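Local coordinates for protein NAD-dependent aldehyde dehydrogenase (Burkholderia multivorans, PDB 5UJU) that probably oxidises aldehydes to the corresponding carboxylic acids with NAD+ as electron acceptor, at residues A[98-103]-A[234-239]; A[164-169]-A[543-548]; A[217-222]-A[530-535]; A[290-295]-A[551-556]; A[304-309]-A[314-319]. One frame throughout, in Å; residues are numbered along the deposited sequence.

Contact 1. Residues A[98-103]-A[234-239]; sequences DALIAA and TVIVKP
Helix 97-132 packs against the Rossmann-like sheet of the aldehyde dehydrogenase fold where Leu100 and Ile101 meet Ile236 of strand 234-238. The contact is small and wholly apolar, and a single methyl group, CD1 of Ile236, does all the reaching. With CG1 anti to its own carbonyl carbon (chi1 -62°) and the chain extended beyond it, Ile236 carries that methyl away from the sheet and up to the helix. There it lies beside the backbone between the two helical residues, 4.1 Å from Leu100 C and 4.0 Å from Ile101 N.

Next to it, Ile101 offers CG1 at 3.8 Å from Ile236 CD1, the two side chains crossing at a slant, although the CB of Ile101 is directed away from the strand. Leu100, whose CB does point toward the strand, touches with its base: CB is 4.2 Å from Ile236 CD1. Strand 234-238 runs parallel to the long strand 191-211 on one side and to strand 268-270 on the other, as expected of a dinucleotide-binding domain. Thr269 of strand 268-270 touches both Leu100 and Ile236, and Thr207 of strand 191-211 also packs on Ile236. On the strand's other face, Val235 and Val237 pack against helix 217-230.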
# COMPACT_ATOMS: atom_id res chain seq x y z
N ASP A 98 17.79 11.47 17.53
CA ASP A 98 16.91 12.07 18.53
C ASP A 98 16.59 13.53 18.21
O ASP A 98 15.42 13.92 18.16
CB ASP A 98 17.59 11.97 19.89
CG ASP A 98 16.69 11.39 20.92
OD1 ASP A 98 15.85 12.15 21.45
OD2 ASP A 98 16.81 10.18 21.19
N ALA A 99 17.62 14.34 18.00
CA ALA A 99 17.42 15.76 17.74
C ALA A 99 16.64 15.98 16.44
O ALA A 99 15.78 16.87 16.37
CB ALA A 99 18.76 16.49 17.68
N LEU A 100 16.92 15.19 15.40
CA LEU A 100 16.25 15.43 14.13
C LEU A 100 14.81 14.95 14.18
O LEU A 100 13.93 15.55 13.57
CB LEU A 100 17.01 14.77 12.98
CG LEU A 100 18.42 15.29 12.69
CD1 LEU A 100 18.95 14.60 11.42
CD2 LEU A 100 18.44 16.81 12.51
N ILE A 101 14.55 13.85 14.89
CA ILE A 101 13.16 13.43 15.08
C ILE A 101 12.37 14.51 15.82
O ILE A 101 11.22 14.81 15.46
CB ILE A 101 13.11 12.08 15.82
CG1 ILE A 101 13.50 10.94 14.87
CG2 ILE A 101 11.73 11.86 16.44
CD1 ILE A 101 13.62 9.61 15.57
N ALA A 102 12.96 15.11 16.86
CA ALA A 102 12.24 16.19 17.57
C ALA A 102 12.01 17.39 16.65
O ALA A 102 10.93 17.99 16.66
CB ALA A 102 12.99 16.62 18.83
N ALA A 103 13.02 17.76 15.86
CA ALA A 103 12.87 18.92 14.98
C ALA A 103 11.81 18.67 13.91
O ALA A 103 11.02 19.57 13.59
CB ALA A 103 14.21 19.30 14.37
N THR A 234 6.98 14.95 7.03
CA THR A 234 8.33 15.46 7.22
C THR A 234 9.32 14.34 6.89
O THR A 234 8.96 13.16 6.90
CB THR A 234 8.54 15.96 8.65
OG1 THR A 234 8.16 14.93 9.57
CG2 THR A 234 7.70 17.24 8.94
N VAL A 235 10.56 14.71 6.57
CA VAL A 235 11.53 13.75 6.03
C VAL A 235 12.89 13.94 6.70
O VAL A 235 13.41 15.06 6.77
CB VAL A 235 11.69 13.91 4.50
CG1 VAL A 235 12.53 12.79 3.94
CG2 VAL A 235 10.32 13.93 3.83
N ILE A 236 13.49 12.84 7.13
CA ILE A 236 14.90 12.79 7.52
C ILE A 236 15.63 12.06 6.40
O ILE A 236 15.29 10.91 6.07
CB ILE A 236 15.12 12.09 8.87
CG1 ILE A 236 14.41 12.85 10.02
CG2 ILE A 236 16.60 11.94 9.17
CD1 ILE A 236 14.33 12.07 11.32
N VAL A 237 16.60 12.73 5.78
CA VAL A 237 17.36 12.16 4.67
C VAL A 237 18.69 11.67 5.23
O VAL A 237 19.49 12.46 5.74
CB VAL A 237 17.58 13.18 3.54
CG1 VAL A 237 18.39 12.56 2.41
CG2 VAL A 237 16.24 13.71 3.03
N LYS A 238 18.91 10.35 5.14
CA LYS A 238 20.13 9.70 5.62
C LYS A 238 20.87 9.14 4.41
O LYS A 238 20.61 8.00 4.00
CB LYS A 238 19.79 8.58 6.61
CG LYS A 238 20.91 8.23 7.60
CD LYS A 238 22.15 7.63 6.95
CE LYS A 238 21.86 6.24 6.36
NZ LYS A 238 23.11 5.69 5.75
N PRO A 239 21.79 9.88 3.81
CA PRO A 239 22.46 9.35 2.61
C PRO A 239 23.43 8.23 2.95
O PRO A 239 23.85 8.03 4.09
CB PRO A 239 23.22 10.56 2.04
CG PRO A 239 22.68 11.78 2.80
CD PRO A 239 22.19 11.26 4.12

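Contact 2. Residues A[164-169]-A[543-548]; sequences ALEAVA and ALADAA
Glu166 projects from the middle of a regular helix toward Ala545, which lies in an irregular part of the chain: the peptide bond between Leu544 and Ala545 is cis, Ala545 itself is extended, and Asp546 then takes the N-cap position of the helix that follows. The Asp546 carboxylate caps Phe549 N through OD1.

The Glu166 side chain is fully stretched, with CG anti to the backbone N (chi1 -179°) and CD anti beyond it, a shape that brings the carboxylate up to the Leu544-Ala545 peptide. OE1 comes closest to the cis linkage, 3.8 Å from Ala545 N and 4.0 Å from Ala545 CB, which is van der Waals contact. The polar link runs through one water, which donates to both sides, at 2.9 Å to Glu166 OE2 and at 2.6 Å to Ala545 O. Other partners hold the carboxylate as well: Phe528 N donates to OE2, and Arg163, one helical turn earlier, forms a salt bridge with OE1. A buried carboxylate supplied in this way would be expected to stay ionised.

Asp546 OD2 makes a salt bridge with Arg555 of the second subunit, so the turn also belongs to the dimer interface. Helix 158-175 meets the turn a second time through Tyr170, which touches Ala545, while Leu165 and Val168 pack on helix 97-132 and Ala164 on helix 217-230.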
# COMPACT_ATOMS: atom_id res chain seq x y z
N ALA A 164 11.37 12.33 -9.45
CA ALA A 164 10.74 13.07 -8.35
C ALA A 164 9.40 13.64 -8.79
O ALA A 164 8.39 13.47 -8.10
CB ALA A 164 11.68 14.18 -7.87
N LEU A 165 9.36 14.27 -9.96
CA LEU A 165 8.12 14.87 -10.44
C LEU A 165 7.05 13.81 -10.69
O LEU A 165 5.86 14.02 -10.41
CB LEU A 165 8.39 15.64 -11.74
CG LEU A 165 7.15 16.33 -12.31
CD1 LEU A 165 6.86 17.58 -11.55
CD2 LEU A 165 7.30 16.64 -13.78
N GLU A 166 7.47 12.65 -11.20
CA GLU A 166 6.58 11.51 -11.35
C GLU A 166 5.94 11.12 -10.02
O GLU A 166 4.73 10.88 -9.95
CB GLU A 166 7.35 10.34 -11.95
CG GLU A 166 6.54 9.10 -12.18
CD GLU A 166 7.39 7.99 -12.78
OE1 GLU A 166 8.42 7.66 -12.17
OE2 GLU A 166 7.02 7.47 -13.85
N ALA A 167 6.75 11.05 -8.96
CA ALA A 167 6.22 10.71 -7.65
C ALA A 167 5.21 11.76 -7.16
O ALA A 167 4.18 11.42 -6.59
CB ALA A 167 7.36 10.55 -6.65
N VAL A 168 5.51 13.05 -7.39
CA VAL A 168 4.59 14.11 -7.00
C VAL A 168 3.28 13.98 -7.77
O VAL A 168 2.19 14.14 -7.21
CB VAL A 168 5.24 15.49 -7.21
CG1 VAL A 168 4.22 16.60 -7.00
CG2 VAL A 168 6.42 15.67 -6.28
N ALA A 169 3.38 13.65 -9.07
CA ALA A 169 2.18 13.53 -9.90
C ALA A 169 1.29 12.38 -9.43
O ALA A 169 0.06 12.54 -9.36
CB ALA A 169 2.58 13.34 -11.37
N ALA A 543 7.20 -0.38 -6.91
CA ALA A 543 7.53 0.10 -8.24
C ALA A 543 7.67 1.62 -8.23
O ALA A 543 6.90 2.32 -7.58
CB ALA A 543 6.46 -0.28 -9.26
N LEU A 544 8.65 2.11 -9.00
CA LEU A 544 8.84 3.54 -9.25
C LEU A 544 8.26 3.85 -10.63
O LEU A 544 8.84 3.47 -11.65
CB LEU A 544 10.32 3.91 -9.20
CG LEU A 544 11.19 3.67 -7.98
CD1 LEU A 544 12.64 4.08 -8.29
CD2 LEU A 544 10.65 4.41 -6.75
N ALA A 545 7.09 4.49 -10.67
CA ALA A 545 6.22 4.75 -9.52
C ALA A 545 4.79 4.41 -9.94
O ALA A 545 4.48 4.41 -11.14
CB ALA A 545 6.33 6.20 -9.06
N ASP A 546 3.93 4.09 -8.98
CA ASP A 546 2.54 3.77 -9.26
C ASP A 546 1.68 4.21 -8.08
O ASP A 546 2.17 4.84 -7.13
CB ASP A 546 2.37 2.27 -9.55
CG ASP A 546 2.79 1.38 -8.38
OD1 ASP A 546 3.13 1.88 -7.28
OD2 ASP A 546 2.77 0.15 -8.55
N ALA A 547 0.39 3.87 -8.15
CA ALA A 547 -0.54 4.27 -7.10
C ALA A 547 -0.15 3.69 -5.75
O ALA A 547 -0.22 4.38 -4.73
CB ALA A 547 -1.97 3.86 -7.46
N ALA A 548 0.25 2.42 -5.71
CA ALA A 548 0.62 1.81 -4.44
C ALA A 548 1.83 2.51 -3.84
O ALA A 548 2.01 2.50 -2.62
CB ALA A 548 0.92 0.32 -4.62
O HOH W 1 5.31 5.15 -13.53

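Contact 3. Residues A[217-222]-A[530-535]; sequences PTWNGY and DFHGTG. With EDO (1,2-ethanediol), chain G.
Trp219 drives the edge of its indole into the face of the His532 imidazole, a T-shaped stack in which the histidine offers its pi surface instead of a nitrogen. The planes stand at 80°, and the centroids of the imidazole and the six-membered indole ring are 4.6 Å apart. CH2 is the leading atom, lying over the imidazole toward its rim, 3.4 Å from His532 ND1, while Trp219 CZ3 sits 3.6 Å from His532 NE2. Both side chains extend with CG anti to the backbone N (chi1 -164° for Trp219 and 176° for His532), which lets helix and loop meet although their nearest CA atoms, those of Asn220 and His532, are 10.1 Å apart.

With one face taken by the indole, His532 uses its edge for a water lying in the ring plane, 3.0 Å from NE2. The same water weakly accepts from Asn220 ND2 at 3.3 Å, making a loose bridge back to the helix.

Two residues before His532, Asp530 OD2 accepts a hydrogen bond of 2.5 Å from O2 of an ethanediol, probably a crystallisation solute, which also binds Lys198 and Arg560 of the second subunit. His532 touches Cys351 as well. By their sequence settings, Asn220 and Cys351 probably correspond to the oxyanion-hole asparagine and the nucleophilic cysteine of aldehyde dehydrogenases, and the aromatic stack is consistent with a wall of the substrate pocket of that fold.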
# COMPACT_ATOMS: atom_id res chain seq x y z
N PRO A 217 22.37 8.36 -5.75
CA PRO A 217 21.80 9.00 -4.55
C PRO A 217 20.54 9.80 -4.83
O PRO A 217 19.55 9.69 -4.08
CB PRO A 217 22.95 9.88 -4.03
CG PRO A 217 23.81 10.14 -5.25
CD PRO A 217 23.71 8.87 -6.07
N THR A 218 20.53 10.60 -5.90
CA THR A 218 19.32 11.37 -6.19
C THR A 218 18.30 10.55 -6.98
O THR A 218 17.10 10.63 -6.71
CB THR A 218 19.68 12.66 -6.95
OG1 THR A 218 20.40 12.34 -8.14
CG2 THR A 218 20.54 13.57 -6.06
N TRP A 219 18.74 9.77 -7.96
CA TRP A 219 17.79 9.05 -8.80
C TRP A 219 16.99 8.05 -7.98
O TRP A 219 15.77 7.93 -8.14
CB TRP A 219 18.51 8.33 -9.93
CG TRP A 219 17.59 7.88 -11.06
CD1 TRP A 219 17.32 8.55 -12.22
CD2 TRP A 219 16.86 6.65 -11.13
NE1 TRP A 219 16.46 7.81 -13.00
CE2 TRP A 219 16.15 6.65 -12.35
CE3 TRP A 219 16.72 5.55 -10.27
CZ2 TRP A 219 15.33 5.59 -12.74
CZ3 TRP A 219 15.89 4.50 -10.66
CH2 TRP A 219 15.21 4.53 -11.88
N ASN A 220 17.68 7.30 -7.11
CA ASN A 220 16.98 6.39 -6.21
C ASN A 220 16.40 7.10 -4.99
O ASN A 220 15.38 6.65 -4.45
CB ASN A 220 17.90 5.25 -5.75
CG ASN A 220 18.13 4.21 -6.83
OD1 ASN A 220 19.26 3.93 -7.21
ND2 ASN A 220 17.05 3.63 -7.33
N GLY A 221 17.03 8.18 -4.52
CA GLY A 221 16.54 8.84 -3.32
C GLY A 221 15.35 9.75 -3.53
O GLY A 221 14.47 9.84 -2.67
N TYR A 222 15.31 10.44 -4.67
CA TYR A 222 14.25 11.43 -4.88
C TYR A 222 12.84 10.87 -4.85
O TYR A 222 11.96 11.56 -4.30
CB TYR A 222 14.45 12.17 -6.21
CG TYR A 222 15.47 13.26 -6.17
CD1 TYR A 222 16.28 13.44 -5.05
CD2 TYR A 222 15.64 14.11 -7.24
CE1 TYR A 222 17.25 14.45 -5.02
CE2 TYR A 222 16.58 15.11 -7.22
CZ TYR A 222 17.38 15.28 -6.11
OH TYR A 222 18.31 16.29 -6.10
N ASP A 530 8.21 4.00 -18.15
CA ASP A 530 8.79 2.75 -17.67
C ASP A 530 8.67 2.66 -16.15
O ASP A 530 9.23 3.50 -15.43
CB ASP A 530 10.26 2.64 -18.10
CG ASP A 530 10.44 2.76 -19.61
OD1 ASP A 530 9.63 2.19 -20.37
OD2 ASP A 530 11.39 3.45 -20.03
N PHE A 531 7.97 1.64 -15.67
CA PHE A 531 8.01 1.30 -14.26
C PHE A 531 9.38 0.73 -13.92
O PHE A 531 9.82 -0.24 -14.54
CB PHE A 531 6.92 0.28 -13.91
CG PHE A 531 5.52 0.78 -14.14
CD1 PHE A 531 4.94 1.68 -13.26
CD2 PHE A 531 4.80 0.35 -15.25
CE1 PHE A 531 3.66 2.14 -13.47
CE2 PHE A 531 3.51 0.81 -15.47
CZ PHE A 531 2.94 1.71 -14.57
N HIS A 532 10.05 1.33 -12.94
CA HIS A 532 11.33 0.84 -12.47
C HIS A 532 11.08 -0.18 -11.36
O HIS A 532 10.65 0.19 -10.25
CB HIS A 532 12.20 2.00 -11.97
CG HIS A 532 13.50 1.56 -11.39
ND1 HIS A 532 14.58 1.19 -12.17
CD2 HIS A 532 13.90 1.43 -10.10
CE1 HIS A 532 15.59 0.85 -11.39
NE2 HIS A 532 15.21 0.99 -10.13
N GLY A 533 11.35 -1.45 -11.65
CA GLY A 533 10.94 -2.53 -10.78
C GLY A 533 9.44 -2.73 -10.80
O GLY A 533 8.69 -1.82 -11.17
N THR A 534 8.97 -3.92 -10.41
CA THR A 534 7.54 -4.17 -10.37
C THR A 534 6.97 -4.19 -8.96
O THR A 534 5.79 -3.86 -8.78
CB THR A 534 7.20 -5.52 -11.03
OG1 THR A 534 7.80 -6.59 -10.28
CG2 THR A 534 7.69 -5.54 -12.49
N GLY A 535 7.78 -4.54 -7.96
CA GLY A 535 7.27 -4.86 -6.64
C GLY A 535 6.82 -6.30 -6.48
O GLY A 535 6.28 -6.64 -5.41
C1 EDO G . 13.90 4.10 -23.04
O1 EDO G . 14.43 4.16 -21.71
C2 EDO G . 12.38 4.04 -23.01
O2 EDO G . 11.90 2.82 -22.41
O HOH W 2 16.85 0.33 -7.65

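Contact 4. Residues A[290-295]-A[551-556]; sequences IKLIDF and ANRFRV
Arg553 grips Asp294 end-on with two nitrogens, one to each carboxylate oxygen. NH1 donates to Asp294 OD2 at 2.7 Å in an almost straight bond (178°), and NH2 donates to Asp294 OD1 at 2.9 Å. Both oxygens use their syn lone pairs, and the carboxylate and guanidinium planes lie only 14° apart, so the salt bridge is of the flat, bidentate kind. The two side chains approach from opposite directions, Arg553 extended from CG to NE.

Two further N-H groups are engaged: NE donates to Phe549 O, and NH1 has a second acidic partner in Asp228 of helix 217-230. Tyr315 and Phe549 add cation-pi contacts. Nearer the backbone, the aliphatic part of the arginine rests on Leu292, whose CD1 lies 3.9 Å from Arg553 CB and 4.1 Å from Arg553 CG. Leu292 and Asp294 project from the same face of strand 290-296, in the Rossmann-like sheet; just after Arg553 the chain enters strand 554-562, where Arg555 bonds to Asp546 of the second subunit.

Because the ion pair is buried, the two carboxylates would probably hold Arg553 protonated, while the arginine would offset part of their negative charge; its several bonds fix the rotation of the guanidinium.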
# COMPACT_ATOMS: atom_id res chain seq x y z
N ILE A 290 9.10 7.21 13.25
CA ILE A 290 9.39 6.97 11.84
C ILE A 290 8.25 6.12 11.28
O ILE A 290 8.08 4.96 11.65
CB ILE A 290 10.75 6.29 11.67
CG1 ILE A 290 11.85 7.19 12.24
CG2 ILE A 290 11.02 5.94 10.19
CD1 ILE A 290 11.96 8.53 11.51
N LYS A 291 7.44 6.72 10.41
CA LYS A 291 6.24 6.06 9.89
C LYS A 291 6.40 5.58 8.46
O LYS A 291 5.59 4.76 8.01
CB LYS A 291 5.04 7.02 9.94
CG LYS A 291 4.70 7.49 11.35
CD LYS A 291 4.29 6.32 12.19
CE LYS A 291 3.68 6.79 13.49
NZ LYS A 291 3.48 5.65 14.41
N LEU A 292 7.38 6.10 7.73
CA LEU A 292 7.65 5.72 6.36
C LEU A 292 9.15 5.53 6.21
O LEU A 292 9.93 6.29 6.80
CB LEU A 292 7.15 6.79 5.37
CG LEU A 292 5.71 7.32 5.50
CD1 LEU A 292 5.40 8.44 4.55
CD2 LEU A 292 4.73 6.21 5.25
N ILE A 293 9.56 4.51 5.46
CA ILE A 293 10.98 4.30 5.16
C ILE A 293 11.11 3.97 3.68
O ILE A 293 10.43 3.06 3.19
CB ILE A 293 11.59 3.16 6.00
CG1 ILE A 293 11.45 3.43 7.50
CG2 ILE A 293 13.07 2.89 5.59
CD1 ILE A 293 11.92 2.27 8.39
N ASP A 294 11.98 4.70 2.97
CA ASP A 294 12.34 4.39 1.59
C ASP A 294 13.82 4.04 1.54
O ASP A 294 14.67 4.86 1.91
CB ASP A 294 12.04 5.57 0.65
CG ASP A 294 10.54 5.75 0.40
OD1 ASP A 294 10.01 5.22 -0.61
OD2 ASP A 294 9.87 6.38 1.23
N PHE A 295 14.13 2.83 1.08
CA PHE A 295 15.48 2.28 1.17
C PHE A 295 15.95 1.75 -0.18
O PHE A 295 15.20 1.06 -0.88
CB PHE A 295 15.52 1.16 2.21
CG PHE A 295 16.76 0.29 2.13
CD1 PHE A 295 16.79 -0.85 1.33
CD2 PHE A 295 17.89 0.59 2.89
CE1 PHE A 295 17.92 -1.66 1.28
CE2 PHE A 295 19.02 -0.22 2.84
CZ PHE A 295 19.03 -1.35 2.04
N ALA A 551 -0.23 5.88 -2.26
CA ALA A 551 -1.58 5.97 -1.70
C ALA A 551 -1.63 5.72 -0.20
O ALA A 551 -2.62 6.09 0.43
CB ALA A 551 -2.51 4.98 -2.40
N ASN A 552 -0.61 5.09 0.37
CA ASN A 552 -0.60 4.81 1.79
C ASN A 552 0.18 5.86 2.60
O ASN A 552 0.30 5.71 3.81
CB ASN A 552 0.02 3.44 2.06
CG ASN A 552 -0.70 2.69 3.16
OD1 ASN A 552 -1.75 3.12 3.64
ND2 ASN A 552 -0.14 1.55 3.56
N ARG A 553 0.76 6.88 1.95
CA ARG A 553 1.59 7.83 2.68
C ARG A 553 0.79 8.95 3.34
O ARG A 553 1.36 9.75 4.09
CB ARG A 553 2.65 8.44 1.75
CG ARG A 553 3.52 7.36 1.04
CD ARG A 553 4.64 8.02 0.22
NE ARG A 553 5.39 7.02 -0.55
CZ ARG A 553 6.64 6.63 -0.28
NH1 ARG A 553 7.33 7.15 0.73
NH2 ARG A 553 7.20 5.70 -1.05
N PHE A 554 -0.51 9.02 3.08
CA PHE A 554 -1.43 9.92 3.77
C PHE A 554 -2.63 9.09 4.18
O PHE A 554 -2.85 7.99 3.66
CB PHE A 554 -1.89 11.09 2.87
CG PHE A 554 -2.69 10.64 1.68
CD1 PHE A 554 -4.08 10.60 1.74
CD2 PHE A 554 -2.06 10.18 0.54
CE1 PHE A 554 -4.83 10.15 0.66
CE2 PHE A 554 -2.80 9.72 -0.55
CZ PHE A 554 -4.18 9.70 -0.49
N ARG A 555 -3.40 9.62 5.13
CA ARG A 555 -4.67 9.03 5.51
C ARG A 555 -5.73 10.13 5.46
O ARG A 555 -5.42 11.30 5.26
CB ARG A 555 -4.60 8.38 6.90
CG ARG A 555 -3.52 7.29 7.08
CD ARG A 555 -3.91 5.93 6.47
NE ARG A 555 -3.89 5.96 5.01
CZ ARG A 555 -4.69 5.26 4.22
NH1 ARG A 555 -5.59 4.44 4.76
NH2 ARG A 555 -4.61 5.38 2.90
N VAL A 556 -7.00 9.72 5.58
CA VAL A 556 -8.13 10.65 5.56
C VAL A 556 -8.89 10.49 6.88
O VAL A 556 -9.36 9.39 7.21
CB VAL A 556 -9.06 10.39 4.37
CG1 VAL A 556 -10.17 11.43 4.30
CG2 VAL A 556 -8.26 10.38 3.07

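Contact 5. Residues A[304-309]-A[314-319]; sequences WLERHA and VYTEKA
Glu306 reaches from helix 299-308 with a single oxygen, OE2, that accepts from both Thr316 and Lys318. CG stands anti to the carbonyl carbon and the chain is extended beyond it, which takes the carboxylate alongside strand 313-317. Thr316 OG1 donates at 2.6 Å to the anti lone pair of Glu306 OE2, and Lys318 NZ, also at 2.6 Å, completes a salt bridge on the syn side. Thr316 holds its hydroxyl between backbone N and carbonyl carbon (chi1 57°), leaving CG2 to pack 3.7 Å from Glu306 CG. Lys318 comes from the opposite direction, and its bend at chi3 (-74°) brings the ammonium back to the glutamate.

Helix and strand are successive elements of a beta-alpha-beta unit begun by strand 290-296, in the Rossmann-like domain; their short axes run nearly antiparallel, at 161° and 8.3 Å apart. Under the polar group Val314 forks against the helix. Its CG1, anti to the backbone N, meets Leu305 CB at 3.9 Å, whereas CG2 lies 3.7 Å from Leu305 O and 4.3 Å from Ala309 CB. Tyr315 and Glu317 direct their CB atoms away from the helix; Leu305 and Ala309 also pack back onto Phe295 and Ile293 of the first strand.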
# COMPACT_ATOMS: atom_id res chain seq x y z
N TRP A 304 15.68 -6.73 6.25
CA TRP A 304 15.63 -6.45 7.68
C TRP A 304 14.59 -5.37 7.98
O TRP A 304 13.76 -5.52 8.88
CB TRP A 304 17.01 -6.03 8.19
CG TRP A 304 17.10 -5.90 9.68
CD1 TRP A 304 17.51 -6.86 10.56
CD2 TRP A 304 16.76 -4.75 10.46
NE1 TRP A 304 17.45 -6.38 11.84
CE2 TRP A 304 16.99 -5.09 11.81
CE3 TRP A 304 16.29 -3.48 10.15
CZ2 TRP A 304 16.76 -4.19 12.85
CZ3 TRP A 304 16.06 -2.58 11.20
CH2 TRP A 304 16.29 -2.95 12.53
N LEU A 305 14.59 -4.29 7.19
CA LEU A 305 13.64 -3.18 7.40
C LEU A 305 12.20 -3.63 7.21
O LEU A 305 11.31 -3.26 7.99
CB LEU A 305 13.97 -2.03 6.46
CG LEU A 305 15.29 -1.32 6.70
CD1 LEU A 305 15.66 -0.52 5.49
CD2 LEU A 305 15.14 -0.38 7.89
N GLU A 306 11.93 -4.38 6.14
CA GLU A 306 10.57 -4.84 5.89
C GLU A 306 10.04 -5.67 7.05
O GLU A 306 8.86 -5.57 7.41
CB GLU A 306 10.51 -5.67 4.60
CG GLU A 306 10.93 -4.92 3.35
CD GLU A 306 11.16 -5.87 2.20
OE1 GLU A 306 10.86 -7.07 2.38
OE2 GLU A 306 11.64 -5.45 1.14
N ARG A 307 10.90 -6.47 7.66
CA ARG A 307 10.47 -7.39 8.70
C ARG A 307 10.45 -6.76 10.09
O ARG A 307 9.61 -7.12 10.92
CB ARG A 307 11.37 -8.62 8.70
CG ARG A 307 11.23 -9.43 7.43
CD ARG A 307 12.30 -10.50 7.32
NE ARG A 307 12.15 -11.26 6.08
CZ ARG A 307 11.82 -12.54 6.02
NH1 ARG A 307 11.62 -13.23 7.13
NH2 ARG A 307 11.71 -13.14 4.84
N HIS A 308 11.35 -5.82 10.37
CA HIS A 308 11.54 -5.37 11.74
C HIS A 308 11.00 -3.99 12.04
O HIS A 308 10.59 -3.74 13.17
CB HIS A 308 13.02 -5.46 12.11
CG HIS A 308 13.51 -6.87 12.12
ND1 HIS A 308 14.15 -7.44 11.04
CD2 HIS A 308 13.36 -7.86 13.04
CE1 HIS A 308 14.42 -8.71 11.31
NE2 HIS A 308 13.94 -8.98 12.51
N ALA A 309 10.95 -3.09 11.06
CA ALA A 309 10.35 -1.76 11.25
C ALA A 309 8.84 -1.89 11.03
O ALA A 309 8.26 -1.37 10.08
CB ALA A 309 10.97 -0.75 10.31
N VAL A 314 7.35 0.40 4.59
CA VAL A 314 8.72 0.25 4.11
C VAL A 314 8.69 -0.01 2.60
O VAL A 314 8.03 -0.94 2.14
CB VAL A 314 9.44 -0.88 4.85
CG1 VAL A 314 10.89 -0.97 4.39
CG2 VAL A 314 9.39 -0.62 6.34
N TYR A 315 9.42 0.82 1.85
CA TYR A 315 9.58 0.68 0.41
C TYR A 315 11.04 0.41 0.12
O TYR A 315 11.91 1.17 0.55
CB TYR A 315 9.12 1.94 -0.31
CG TYR A 315 7.74 2.39 0.12
CD1 TYR A 315 6.61 1.94 -0.55
CD2 TYR A 315 7.58 3.26 1.20
CE1 TYR A 315 5.35 2.33 -0.18
CE2 TYR A 315 6.31 3.66 1.60
CZ TYR A 315 5.20 3.19 0.91
OH TYR A 315 3.93 3.57 1.27
N THR A 316 11.33 -0.69 -0.59
CA THR A 316 12.70 -1.13 -0.73
C THR A 316 13.05 -1.35 -2.19
O THR A 316 12.20 -1.78 -2.98
CB THR A 316 12.98 -2.44 0.04
OG1 THR A 316 12.08 -3.47 -0.41
CG2 THR A 316 12.82 -2.24 1.56
N GLU A 317 14.30 -1.02 -2.52
CA GLU A 317 15.01 -1.44 -3.73
C GLU A 317 16.21 -2.26 -3.29
O GLU A 317 17.06 -1.75 -2.55
CB GLU A 317 15.49 -0.24 -4.55
CG GLU A 317 14.42 0.73 -5.02
CD GLU A 317 13.80 0.28 -6.33
OE1 GLU A 317 14.46 -0.51 -7.04
OE2 GLU A 317 12.68 0.73 -6.65
N LYS A 318 16.28 -3.51 -3.73
CA LYS A 318 17.30 -4.45 -3.28
C LYS A 318 18.05 -5.01 -4.50
O LYS A 318 17.93 -4.50 -5.61
CB LYS A 318 16.65 -5.53 -2.41
CG LYS A 318 15.90 -4.95 -1.17
CD LYS A 318 14.91 -5.95 -0.55
CE LYS A 318 13.66 -6.14 -1.38
NZ LYS A 318 12.66 -6.99 -0.67
N ALA A 319 18.80 -6.07 -4.29
CA ALA A 319 19.59 -6.65 -5.36
C ALA A 319 18.78 -7.67 -6.15
O ALA A 319 17.86 -8.30 -5.63
CB ALA A 319 20.85 -7.33 -4.81

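How the contacts relate
Contacts 1, 4 and 5 all reach one sheet. Ile236 of contact 1 packs on Ile290 of contact 4, and strands 290-296 and 313-317 pair in parallel, Tyr315 N lying 2.8 Å from Ile293 O. Contacts 2 and 3, with centres about 9 Å apart, draw on the same loop ahead of helix 547-550, where His532 N lies 2.8 Å from Leu544 O. Glu317, ending the contact 5 strand, comes within 3.5 Å of His532 NE2 through OE1 and touches Leu544; by sequence it probably matches the family's general-base glutamate, which puts contacts 3 and 5 by the active site. The sodium ion is about 13 Å from the His532 side chain. Contacts 2 and 4 meet across the dimer through Asp546 and Arg555.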